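PDB 4QIT: nitronate monooxygenase family protein from Pseudomonas aeruginosa, which uses FMN and molecular oxygen to carry out the oxidative denitrification of alkyl nitronates, with the toxin propionate 3-nitronate as its best substrate. Local coordinates for residues V38-G43 / T68-N73; L76-P81 / S117-P122; G223-G228 / S240-G245; A270-T275 / R284-R289. The protein carries 1 engineered substitution. One frame throughout, in Å; residues are numbered along the deposited sequence.

The four contacts follow one another along the chain, each closing before the next opens. The first three belong to the eight-stranded parallel TIM barrel. Contacts 1 and 2 share strand 72-77, one at its entry and the other at its exit, with centres about 26 Å apart. Contact 3 joins the turn after strand 219-222 to strand 241-244, its centre about 17 Å from that of contact 1. Contact 4 stands apart on a small antiparallel sheet, about 20 Å from contact 3 between centres. Contacts 2 and 3, on opposite sides of the chain's centre, both touch FMN, while contacts 3 and 4 reach the second subunit. Contact 3 thus serves cofactor site and subunit interface.

Contact 1 (V38-G43 / T68-N73); sequences VSNAGG and TDKPFN
Lys70 lies along the last turn of helix 32-41, touching Ser39 and Asn40 over most of its length. Its CB stands 4.1 Å from Ser39 CB, and CG continues past the carbonyl O of Ser39. CD comes closest to that oxygen, with Lys70 CD 3.0 Å from Ser39 O, and CE moves on to the neighbouring carbonyl of Asn40. The chain is extended up to this point and bends only at its last torsion (chi4 68°), which carries NZ toward water 1, 3.1 Å from Lys70 NZ. That water accepts from Lys70 NZ and Asp69 N and donates to Asn40 OD1. A lysine suits this exposed margin because its methylenes can lie along the backbone while its amine remains hydrated. The helix ends here in a Schellman motif with Gly42 at positive phi, and the other segment leads into strand 72-77, so the contact joins the first helix of the TIM barrel to the entry of its third strand, at the barrel end remote from the flavin. Deeper in, the short hydroxyl of Ser39 donates to Pro71 O at 2.7 Å (Ser39 OG to Pro71 O) and also accepts from Gly45 N, tying three parts of the chain together. Thr68 works in both directions. Its OG1 donates to Asn40 OD1 over 2.6 Å, arriving well above the amide plane (51° out of it), and accepts from Lys70 N at 3.0 Å in an ST turn. Asn40 turns its other amide atom, ND2, to donate to Leu67 O.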
# COMPACT_ATOMS: atom_id res chain seq x y z
N VAL A 38 0.27 -8.87 -27.03
CA VAL A 38 -0.72 -9.13 -25.99
C VAL A 38 -2.13 -9.25 -26.55
O VAL A 38 -2.88 -10.16 -26.18
CB VAL A 38 -0.64 -8.05 -24.90
CG1 VAL A 38 -1.74 -8.23 -23.87
CG2 VAL A 38 0.73 -8.10 -24.24
N SER A 39 -2.50 -8.34 -27.44
CA SER A 39 -3.81 -8.41 -28.08
C SER A 39 -3.96 -9.69 -28.91
O SER A 39 -4.98 -10.37 -28.81
CB SER A 39 -4.06 -7.17 -28.94
OG SER A 39 -4.24 -6.01 -28.12
N ASN A 40 -2.95 -10.04 -29.69
CA ASN A 40 -2.98 -11.29 -30.44
C ASN A 40 -3.16 -12.52 -29.54
O ASN A 40 -3.88 -13.46 -29.88
CB ASN A 40 -1.72 -11.45 -31.30
CG ASN A 40 -1.79 -10.64 -32.59
OD1 ASN A 40 -2.86 -10.22 -33.02
ND2 ASN A 40 -0.63 -10.42 -33.20
N ALA A 41 -2.51 -12.50 -28.38
CA ALA A 41 -2.58 -13.63 -27.46
C ALA A 41 -3.92 -13.71 -26.73
O ALA A 41 -4.24 -14.74 -26.14
CB ALA A 41 -1.45 -13.58 -26.46
N GLY A 42 -4.70 -12.63 -26.78
CA GLY A 42 -6.05 -12.67 -26.25
C GLY A 42 -6.39 -11.64 -25.19
O GLY A 42 -7.55 -11.56 -24.77
N GLY A 43 -5.41 -10.86 -24.76
CA GLY A 43 -5.65 -9.80 -23.79
C GLY A 43 -5.83 -8.45 -24.46
O GLY A 43 -6.16 -8.38 -25.65
N THR A 68 -1.80 -6.37 -35.36
CA THR A 68 -2.90 -7.13 -34.77
C THR A 68 -4.26 -6.69 -35.32
O THR A 68 -4.45 -5.51 -35.61
CB THR A 68 -2.91 -7.01 -33.21
OG1 THR A 68 -3.95 -7.84 -32.66
CG2 THR A 68 -3.15 -5.57 -32.77
N ASP A 69 -5.18 -7.65 -35.46
CA ASP A 69 -6.57 -7.37 -35.82
C ASP A 69 -7.43 -7.14 -34.59
O ASP A 69 -8.59 -6.77 -34.69
CB ASP A 69 -7.21 -8.54 -36.59
CG ASP A 69 -6.57 -8.81 -37.93
OD1 ASP A 69 -5.98 -7.89 -38.51
OD2 ASP A 69 -6.69 -9.96 -38.40
N LYS A 70 -6.86 -7.40 -33.41
CA LYS A 70 -7.62 -7.42 -32.18
C LYS A 70 -7.65 -6.05 -31.47
O LYS A 70 -6.90 -5.15 -31.84
CB LYS A 70 -7.08 -8.55 -31.28
CG LYS A 70 -7.38 -9.95 -31.86
CD LYS A 70 -6.58 -11.06 -31.21
CE LYS A 70 -6.72 -12.41 -31.94
NZ LYS A 70 -6.08 -12.41 -33.30
N PRO A 71 -8.58 -5.88 -30.52
CA PRO A 71 -8.69 -4.62 -29.78
C PRO A 71 -7.42 -4.27 -29.03
O PRO A 71 -6.73 -5.15 -28.54
CB PRO A 71 -9.80 -4.92 -28.77
CG PRO A 71 -10.67 -5.92 -29.51
CD PRO A 71 -9.69 -6.80 -30.19
N PHE A 72 -7.13 -2.97 -28.96
CA PHE A 72 -6.05 -2.47 -28.12
C PHE A 72 -6.44 -1.13 -27.52
O PHE A 72 -7.45 -0.53 -27.88
CB PHE A 72 -4.72 -2.38 -28.90
CG PHE A 72 -4.78 -1.48 -30.10
CD1 PHE A 72 -5.18 -1.98 -31.34
CD2 PHE A 72 -4.43 -0.14 -30.00
CE1 PHE A 72 -5.23 -1.15 -32.45
CE2 PHE A 72 -4.48 0.69 -31.12
CZ PHE A 72 -4.89 0.18 -32.35
N ASN A 73 -5.60 -0.67 -26.59
CA ASN A 73 -5.88 0.46 -25.71
C ASN A 73 -4.87 1.57 -25.99
O ASN A 73 -3.66 1.31 -26.12
CB ASN A 73 -5.77 -0.06 -24.26
CG ASN A 73 -5.82 1.02 -23.19
OD1 ASN A 73 -6.46 2.08 -23.35
ND2 ASN A 73 -5.16 0.74 -22.06
O HOH W 1 -4.48 -10.49 -35.13

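Contact 2 (L76-P81 / S117-P122); sequences LFCHRP and SFLEDP. With FMN (flavin mononucleotide), chain C; NIE (nitroethane), chain D.
Ser117 packs against His79 through both its carbon and its oxygen. Its CB sits over the middle of the imidazole face, a CH-pi contact with CB 3.6 Å from the ring centroid. Its OG, set anti to the backbone N (chi1 177°), donates to His79 O at 2.6 Å, in the carbonyl plane and on a lone pair. The same OG accepts from Leu119 N, making an ST turn; serine is small enough to lie against the ring and can serve both bonds. Glu120 OE1 turns back to accept from Ser117 N, while His79 NE2 bonds Tyr115 O. Beside them, Phe118 N donates to Phe77 O at 3.0 Å, and Leu76 CD2 meets Phe118 CD1 at 3.7 Å. The ring of Phe77 leads the other way, into the pocket that holds FMN and nitroethane, presenting its edge to FMN N3.

The outer side is looser. Water 2 lies 3.0 Å from His79 NE2 and donates to Glu120 OE1. Pro81 lies alongside the Glu120 carboxylate, pointing the opposite way, and Leu119 is exposed even though its CD2 rests on Cys78 SG. Strand 135-139 pairs with Leu76 and Cys78, and helix 124-131 lies against Leu76 and Phe118, so this loop packs over the exit of strand 72-77.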
# COMPACT_ATOMS: atom_id res chain seq x y z
N LEU A 76 -3.76 8.33 -22.77
CA LEU A 76 -3.37 9.73 -22.75
C LEU A 76 -3.37 10.28 -21.33
O LEU A 76 -4.28 10.00 -20.54
CB LEU A 76 -4.31 10.57 -23.64
CG LEU A 76 -4.28 10.21 -25.13
CD1 LEU A 76 -5.34 9.17 -25.47
CD2 LEU A 76 -4.41 11.44 -26.02
N PHE A 77 -2.37 11.09 -21.02
CA PHE A 77 -2.35 11.79 -19.74
C PHE A 77 -3.37 12.92 -19.76
O PHE A 77 -3.54 13.60 -20.77
CB PHE A 77 -0.97 12.38 -19.46
CG PHE A 77 0.13 11.35 -19.31
CD1 PHE A 77 -0.15 9.99 -19.30
CD2 PHE A 77 1.44 11.77 -19.17
CE1 PHE A 77 0.87 9.07 -19.16
CE2 PHE A 77 2.46 10.85 -19.02
CZ PHE A 77 2.18 9.49 -19.02
N CYS A 78 -4.05 13.10 -18.64
CA CYS A 78 -5.12 14.09 -18.52
C CYS A 78 -4.91 14.89 -17.24
O CYS A 78 -5.85 15.17 -16.49
CB CYS A 78 -6.47 13.36 -18.48
SG CYS A 78 -7.90 14.40 -18.88
N HIS A 79 -3.65 15.23 -16.99
CA HIS A 79 -3.28 16.06 -15.85
C HIS A 79 -3.77 17.51 -16.03
O HIS A 79 -4.12 17.93 -17.14
CB HIS A 79 -1.76 16.04 -15.67
CG HIS A 79 -1.00 16.34 -16.93
ND1 HIS A 79 -0.91 15.45 -17.97
CD2 HIS A 79 -0.28 17.42 -17.29
CE1 HIS A 79 -0.17 15.97 -18.93
NE2 HIS A 79 0.23 17.17 -18.55
N ARG A 80 -3.79 18.26 -14.93
CA ARG A 80 -3.93 19.71 -15.01
C ARG A 80 -2.77 20.23 -15.84
O ARG A 80 -1.62 19.87 -15.57
CB ARG A 80 -3.88 20.33 -13.62
CG ARG A 80 -3.78 21.86 -13.64
CD ARG A 80 -3.60 22.43 -12.24
NE ARG A 80 -2.51 21.79 -11.49
CZ ARG A 80 -1.22 21.99 -11.73
NH1 ARG A 80 -0.83 22.79 -12.71
NH2 ARG A 80 -0.31 21.37 -10.99
N PRO A 81 -3.06 21.05 -16.87
CA PRO A 81 -1.97 21.57 -17.70
C PRO A 81 -0.89 22.26 -16.87
O PRO A 81 -1.20 23.05 -15.97
CB PRO A 81 -2.69 22.57 -18.61
CG PRO A 81 -4.06 21.99 -18.77
CD PRO A 81 -4.38 21.44 -17.39
N SER A 117 -1.23 17.81 -21.79
CA SER A 117 -2.41 17.15 -21.30
C SER A 117 -3.48 17.08 -22.39
O SER A 117 -3.52 17.92 -23.29
CB SER A 117 -2.97 17.90 -20.10
OG SER A 117 -4.18 17.30 -19.66
N PHE A 118 -4.34 16.07 -22.29
CA PHE A 118 -5.51 15.93 -23.14
C PHE A 118 -6.35 17.20 -23.01
O PHE A 118 -7.04 17.61 -23.95
CB PHE A 118 -6.31 14.70 -22.70
CG PHE A 118 -7.39 14.28 -23.67
CD1 PHE A 118 -7.07 13.78 -24.92
CD2 PHE A 118 -8.73 14.37 -23.30
CE1 PHE A 118 -8.07 13.38 -25.80
CE2 PHE A 118 -9.73 13.97 -24.18
CZ PHE A 118 -9.40 13.47 -25.43
N LEU A 119 -6.28 17.83 -21.84
CA LEU A 119 -7.04 19.04 -21.56
C LEU A 119 -6.49 20.29 -22.25
O LEU A 119 -7.17 21.32 -22.26
CB LEU A 119 -7.13 19.27 -20.05
CG LEU A 119 -7.70 18.09 -19.27
CD1 LEU A 119 -7.74 18.41 -17.79
CD2 LEU A 119 -9.09 17.73 -19.77
N GLU A 120 -5.29 20.21 -22.80
CA GLU A 120 -4.68 21.39 -23.43
C GLU A 120 -4.28 21.22 -24.90
O GLU A 120 -3.90 22.20 -25.55
CB GLU A 120 -3.48 21.89 -22.62
CG GLU A 120 -2.26 21.00 -22.73
CD GLU A 120 -1.19 21.36 -21.71
OE1 GLU A 120 -0.71 20.45 -21.00
OE2 GLU A 120 -0.83 22.55 -21.61
N ASP A 121 -4.36 20.00 -25.43
CA ASP A 121 -4.05 19.78 -26.84
C ASP A 121 -5.32 19.39 -27.59
O ASP A 121 -5.72 18.23 -27.57
CB ASP A 121 -2.98 18.69 -27.01
CG ASP A 121 -2.52 18.53 -28.46
OD1 ASP A 121 -3.16 19.09 -29.38
OD2 ASP A 121 -1.49 17.85 -28.68
N PRO A 122 -5.95 20.37 -28.26
CA PRO A 122 -7.23 20.15 -28.93
C PRO A 122 -7.14 19.25 -30.17
O PRO A 122 -8.19 18.91 -30.73
CB PRO A 122 -7.66 21.57 -29.32
CG PRO A 122 -6.38 22.32 -29.44
CD PRO A 122 -5.49 21.76 -28.38
N1 FMN C . 0.09 4.51 -16.59
C2 FMN C . -0.40 5.44 -17.50
O2 FMN C . -1.57 5.80 -17.40
N3 FMN C . 0.38 5.94 -18.51
C4 FMN C . 1.69 5.53 -18.61
O4 FMN C . 2.43 5.95 -19.49
C4A FMN C . 2.19 4.61 -17.70
N5 FMN C . 3.50 4.22 -17.82
C5A FMN C . 4.03 3.30 -16.96
C6 FMN C . 5.36 2.92 -17.13
C7 FMN C . 5.94 1.99 -16.30
C7M FMN C . 7.37 1.62 -16.56
C8 FMN C . 5.19 1.43 -15.26
C8M FMN C . 5.82 0.43 -14.33
C9 FMN C . 3.86 1.82 -15.08
C9A FMN C . 3.26 2.75 -15.94
N10 FMN C . 1.93 3.15 -15.80
C10 FMN C . 1.40 4.09 -16.68
C1' FMN C . 1.09 2.60 -14.68
C2' FMN C . 0.27 1.38 -15.09
O2' FMN C . -0.82 1.80 -15.87
C3' FMN C . -0.28 0.66 -13.87
O3' FMN C . -0.86 1.55 -12.94
C4' FMN C . 0.88 -0.04 -13.19
O4' FMN C . 1.78 -0.51 -14.16
C5' FMN C . 0.34 -1.22 -12.41
O5' FMN C . 1.36 -1.55 -11.52
P FMN C . 2.30 -2.82 -11.75
O1P FMN C . 1.59 -3.80 -12.65
O2P FMN C . 2.62 -3.36 -10.40
O3P FMN C . 3.50 -2.28 -12.45
N3 NIE D . 5.12 6.56 -15.86
C1 NIE D . 3.68 8.37 -16.39
C2 NIE D . 4.83 7.51 -16.87
O4 NIE D . 4.19 5.96 -15.33
O5 NIE D . 6.32 6.63 -15.23
O HOH W 2 1.10 20.02 -19.16

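Contact 3 (G223-G228 / S240-G245); sequences GGIMDG and SAVQMG. With FMN (flavin mononucleotide), chain C.
Ile225 and Met244 meet where a flat peptide unit receives a flexible side chain. The Met244 methyl lies over one face of the Ile225-Met226 peptide, CE 3.3 Å from Ile225 O, and the same methyl touches Met226 C. A second flat group, the Gln243 amide, points away from this packing and uses NE2 to donate to the ribityl O2' of FMN at 2.9 Å through a bent bond (133°). Met244 suits its place because a bend at its last torsion (chi3 67°) swings CE toward the Ile225 carbonyl, while SD lies 4.0 Å from Ile225 CG2. On its other branch, Ile225 CD1 packs on Val242 CG1 at 3.9 Å.

Polar joining is left to water 3, which accepts from Gly223 N and Ile225 N and donates to Gln243 O and to FMN O1P. Gly224 N donates to FMN O2P at 2.8 Å and Gly245 N to FMN O1P at 2.9 Å; Gly223 and Gly224 adopt positive phi, which glycine tolerates. This is the phosphate-binding site common in TIM barrels, formed after strands 219-222 and 241-244. Helix 228-236 covers Ile225 and Val242, Leu351 of helix 344-355 packs on Met244, and Leu205 of the second subunit reaches Ile225.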
# COMPACT_ATOMS: atom_id res chain seq x y z
N GLY A 223 -1.77 -2.84 -9.88
CA GLY A 223 -0.76 -2.59 -8.86
C GLY A 223 -0.35 -3.84 -8.11
O GLY A 223 -1.07 -4.35 -7.26
N GLY A 224 0.84 -4.33 -8.44
CA GLY A 224 1.43 -5.44 -7.73
C GLY A 224 1.07 -6.83 -8.23
O GLY A 224 1.51 -7.82 -7.66
N ILE A 225 0.29 -6.89 -9.30
CA ILE A 225 -0.16 -8.18 -9.83
C ILE A 225 0.85 -8.71 -10.86
O ILE A 225 1.14 -8.04 -11.85
CB ILE A 225 -1.56 -8.01 -10.44
CG1 ILE A 225 -2.54 -7.61 -9.33
CG2 ILE A 225 -2.01 -9.31 -11.12
CD1 ILE A 225 -3.89 -7.10 -9.83
N MET A 226 1.39 -9.90 -10.60
CA MET A 226 2.54 -10.42 -11.35
C MET A 226 2.33 -11.84 -11.88
O MET A 226 3.15 -12.37 -12.63
CB MET A 226 3.79 -10.41 -10.47
CG MET A 226 4.18 -9.02 -9.94
SD MET A 226 4.64 -7.90 -11.27
CE MET A 226 6.19 -8.65 -11.75
N ASP A 227 1.24 -12.47 -11.45
CA ASP A 227 1.01 -13.87 -11.80
C ASP A 227 -0.48 -14.21 -11.70
O ASP A 227 -1.29 -13.37 -11.29
CB ASP A 227 1.89 -14.82 -10.98
CG ASP A 227 1.68 -14.69 -9.47
OD1 ASP A 227 0.66 -14.14 -9.03
OD2 ASP A 227 2.56 -15.15 -8.71
N GLY A 228 -0.86 -15.43 -12.10
CA GLY A 228 -2.26 -15.78 -12.08
C GLY A 228 -2.88 -15.81 -10.70
O GLY A 228 -4.08 -15.55 -10.56
N SER A 240 -13.18 -6.85 -12.33
CA SER A 240 -13.62 -7.44 -13.58
C SER A 240 -12.46 -7.77 -14.51
O SER A 240 -12.65 -8.47 -15.51
CB SER A 240 -14.58 -6.49 -14.31
OG SER A 240 -15.73 -6.26 -13.52
N ALA A 241 -11.27 -7.24 -14.20
CA ALA A 241 -10.08 -7.46 -15.01
C ALA A 241 -8.86 -6.98 -14.23
O ALA A 241 -9.00 -6.43 -13.13
CB ALA A 241 -10.19 -6.72 -16.35
N VAL A 242 -7.68 -7.19 -14.79
CA VAL A 242 -6.44 -6.66 -14.22
C VAL A 242 -5.66 -5.87 -15.26
O VAL A 242 -5.80 -6.09 -16.47
CB VAL A 242 -5.54 -7.78 -13.63
CG1 VAL A 242 -6.30 -8.54 -12.55
CG2 VAL A 242 -5.03 -8.73 -14.72
N GLN A 243 -4.84 -4.94 -14.77
CA GLN A 243 -3.92 -4.20 -15.62
C GLN A 243 -2.54 -4.36 -15.00
O GLN A 243 -2.36 -4.13 -13.79
CB GLN A 243 -4.31 -2.72 -15.68
CG GLN A 243 -3.32 -1.87 -16.46
CD GLN A 243 -3.94 -0.57 -16.93
OE1 GLN A 243 -5.00 -0.57 -17.56
NE2 GLN A 243 -3.29 0.54 -16.61
N MET A 244 -1.59 -4.79 -15.83
CA MET A 244 -0.27 -5.21 -15.38
C MET A 244 0.81 -4.52 -16.19
O MET A 244 0.85 -4.66 -17.42
CB MET A 244 -0.14 -6.74 -15.53
CG MET A 244 -1.08 -7.51 -14.61
SD MET A 244 -1.20 -9.27 -14.99
CE MET A 244 0.45 -9.79 -14.55
N GLY A 245 1.68 -3.77 -15.52
CA GLY A 245 2.76 -3.07 -16.19
C GLY A 245 4.11 -3.75 -15.97
O GLY A 245 4.73 -4.24 -16.92
N1 FMN C . 0.09 4.51 -16.59
C2 FMN C . -0.40 5.44 -17.50
O2 FMN C . -1.57 5.80 -17.40
N3 FMN C . 0.38 5.94 -18.51
C4 FMN C . 1.69 5.53 -18.61
O4 FMN C . 2.43 5.95 -19.49
C4A FMN C . 2.19 4.61 -17.70
N5 FMN C . 3.50 4.22 -17.82
C5A FMN C . 4.03 3.30 -16.96
C6 FMN C . 5.36 2.92 -17.13
C7 FMN C . 5.94 1.99 -16.30
C7M FMN C . 7.37 1.62 -16.56
C8 FMN C . 5.19 1.43 -15.26
C8M FMN C . 5.82 0.43 -14.33
C9 FMN C . 3.86 1.82 -15.08
C9A FMN C . 3.26 2.75 -15.94
N10 FMN C . 1.93 3.15 -15.80
C10 FMN C . 1.40 4.09 -16.68
C1' FMN C . 1.09 2.60 -14.68
C2' FMN C . 0.27 1.38 -15.09
O2' FMN C . -0.82 1.80 -15.87
C3' FMN C . -0.28 0.66 -13.87
O3' FMN C . -0.86 1.55 -12.94
C4' FMN C . 0.88 -0.04 -13.19
O4' FMN C . 1.78 -0.51 -14.16
C5' FMN C . 0.34 -1.22 -12.41
O5' FMN C . 1.36 -1.55 -11.52
P FMN C . 2.30 -2.82 -11.75
O1P FMN C . 1.59 -3.80 -12.65
O2P FMN C . 2.62 -3.36 -10.40
O3P FMN C . 3.50 -2.28 -12.45
O HOH W 3 -0.70 -4.87 -11.62

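Contact 4 (A270-T275 / R284-R289); sequences ARTALT and RGLPNR
Ala273 and Gly285 pair through both of their peptide groups: Ala273 N donates to Gly285 O, and Gly285 N to Ala273 O, each at 3.0 Å. Next to them, CA-H groups add weaker contacts, with Arg284 CA 3.3 Å from Ala273 O. Arg284 then satisfies its guanidinium on several sides. It leaves the strand extended and turns at chi3 (-60°), which brings NH1 to Thr272 OG1 at 3.1 Å, with the acceptor tilted 22° from the guanidinium plane. NH2 is taken by Ile184 O, and NE makes a weak bond to Ala186 O. Leu274 lies over one face of the group, Leu274 CG 3.8 Å from Arg284 NH2, while its CD2 touches the aliphatic CB; arginine suits the spot by offering carbon to the leucine and donors to the oxygens around it. Arg271 instead turns outward, to a salt bridge with Glu166 of the second subunit. Beyond Gly285 the pairing with 270-275 stops: Pro287 has no N-H to give, and its CD packs 3.3 Å from Arg271 O. The short connection between antiparallel strands 273-275 and 283-285 makes them a beta hairpin, and strand 283-285 also pairs with strand 188-189, whose Gly188 and Ser189 line the nitroethane pocket.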
# COMPACT_ATOMS: atom_id res chain seq x y z
N ALA A 270 14.45 -5.81 -5.31
CA ALA A 270 13.98 -6.05 -3.96
C ALA A 270 13.34 -4.83 -3.32
O ALA A 270 12.65 -4.95 -2.31
CB ALA A 270 15.11 -6.57 -3.08
N ARG A 271 13.58 -3.64 -3.86
CA ARG A 271 13.00 -2.46 -3.22
C ARG A 271 12.65 -1.35 -4.23
O ARG A 271 13.47 -0.95 -5.06
CB ARG A 271 13.93 -1.95 -2.11
CG ARG A 271 13.45 -0.76 -1.27
CD ARG A 271 12.42 -1.10 -0.17
NE ARG A 271 12.75 -2.25 0.69
CZ ARG A 271 13.05 -2.19 1.99
NH1 ARG A 271 13.10 -1.02 2.62
NH2 ARG A 271 13.30 -3.31 2.66
N THR A 272 11.39 -0.93 -4.19
CA THR A 272 10.96 0.24 -4.96
C THR A 272 10.66 1.39 -4.01
O THR A 272 10.49 1.20 -2.80
CB THR A 272 9.70 -0.03 -5.81
OG1 THR A 272 8.56 -0.24 -4.95
CG2 THR A 272 9.89 -1.24 -6.73
N ALA A 273 10.60 2.60 -4.55
CA ALA A 273 10.26 3.77 -3.75
C ALA A 273 9.53 4.79 -4.60
O ALA A 273 9.59 4.75 -5.83
CB ALA A 273 11.51 4.39 -3.14
N LEU A 274 8.83 5.70 -3.92
CA LEU A 274 8.17 6.81 -4.58
C LEU A 274 9.08 8.02 -4.63
O LEU A 274 9.83 8.29 -3.68
CB LEU A 274 6.89 7.19 -3.82
CG LEU A 274 5.81 6.12 -3.84
CD1 LEU A 274 4.73 6.40 -2.80
CD2 LEU A 274 5.20 6.08 -5.23
N THR A 275 9.02 8.76 -5.73
CA THR A 275 9.77 10.00 -5.85
C THR A 275 8.95 11.04 -6.59
O THR A 275 8.19 10.72 -7.51
CB THR A 275 11.11 9.77 -6.60
OG1 THR A 275 11.81 11.02 -6.72
CG2 THR A 275 10.89 9.17 -8.00
N ARG A 284 6.61 5.56 -8.84
CA ARG A 284 7.31 4.47 -8.19
C ARG A 284 8.31 3.77 -9.11
O ARG A 284 7.97 3.33 -10.21
CB ARG A 284 6.31 3.43 -7.68
CG ARG A 284 7.02 2.24 -6.99
CD ARG A 284 6.04 1.16 -6.48
NE ARG A 284 5.10 1.71 -5.50
CZ ARG A 284 5.42 2.05 -4.26
NH1 ARG A 284 6.66 1.90 -3.80
NH2 ARG A 284 4.47 2.58 -3.48
N GLY A 285 9.54 3.64 -8.64
CA GLY A 285 10.52 2.88 -9.40
C GLY A 285 11.67 2.41 -8.55
O GLY A 285 11.63 2.47 -7.32
N LEU A 286 12.71 1.91 -9.22
CA LEU A 286 13.91 1.42 -8.54
C LEU A 286 14.79 2.63 -8.20
O LEU A 286 15.29 3.31 -9.10
CB LEU A 286 14.66 0.44 -9.46
CG LEU A 286 13.81 -0.69 -10.04
CD1 LEU A 286 14.58 -1.54 -11.05
CD2 LEU A 286 13.29 -1.59 -8.95
N PRO A 287 14.97 2.92 -6.91
CA PRO A 287 15.60 4.18 -6.51
C PRO A 287 17.05 4.31 -6.98
O PRO A 287 17.83 3.35 -7.00
CB PRO A 287 15.52 4.17 -4.97
CG PRO A 287 15.23 2.74 -4.61
CD PRO A 287 14.48 2.14 -5.75
N ASN A 288 17.39 5.53 -7.37
CA ASN A 288 18.74 5.85 -7.83
C ASN A 288 19.05 7.30 -7.47
O ASN A 288 18.43 7.86 -6.58
CB ASN A 288 18.90 5.55 -9.32
CG ASN A 288 17.94 6.35 -10.20
OD1 ASN A 288 17.40 7.37 -9.79
ND2 ASN A 288 17.76 5.88 -11.43
N ARG A 289 19.98 7.92 -8.19
CA ARG A 289 20.39 9.28 -7.83
C ARG A 289 19.33 10.35 -8.06
O ARG A 289 19.39 11.44 -7.46
CB ARG A 289 21.73 9.63 -8.50
CG ARG A 289 22.84 8.68 -8.10
CD ARG A 289 24.17 9.08 -8.71
NE ARG A 289 24.62 10.39 -8.24
CZ ARG A 289 25.65 11.04 -8.76
NH1 ARG A 289 26.32 10.51 -9.77
NH2 ARG A 289 26.00 12.23 -8.29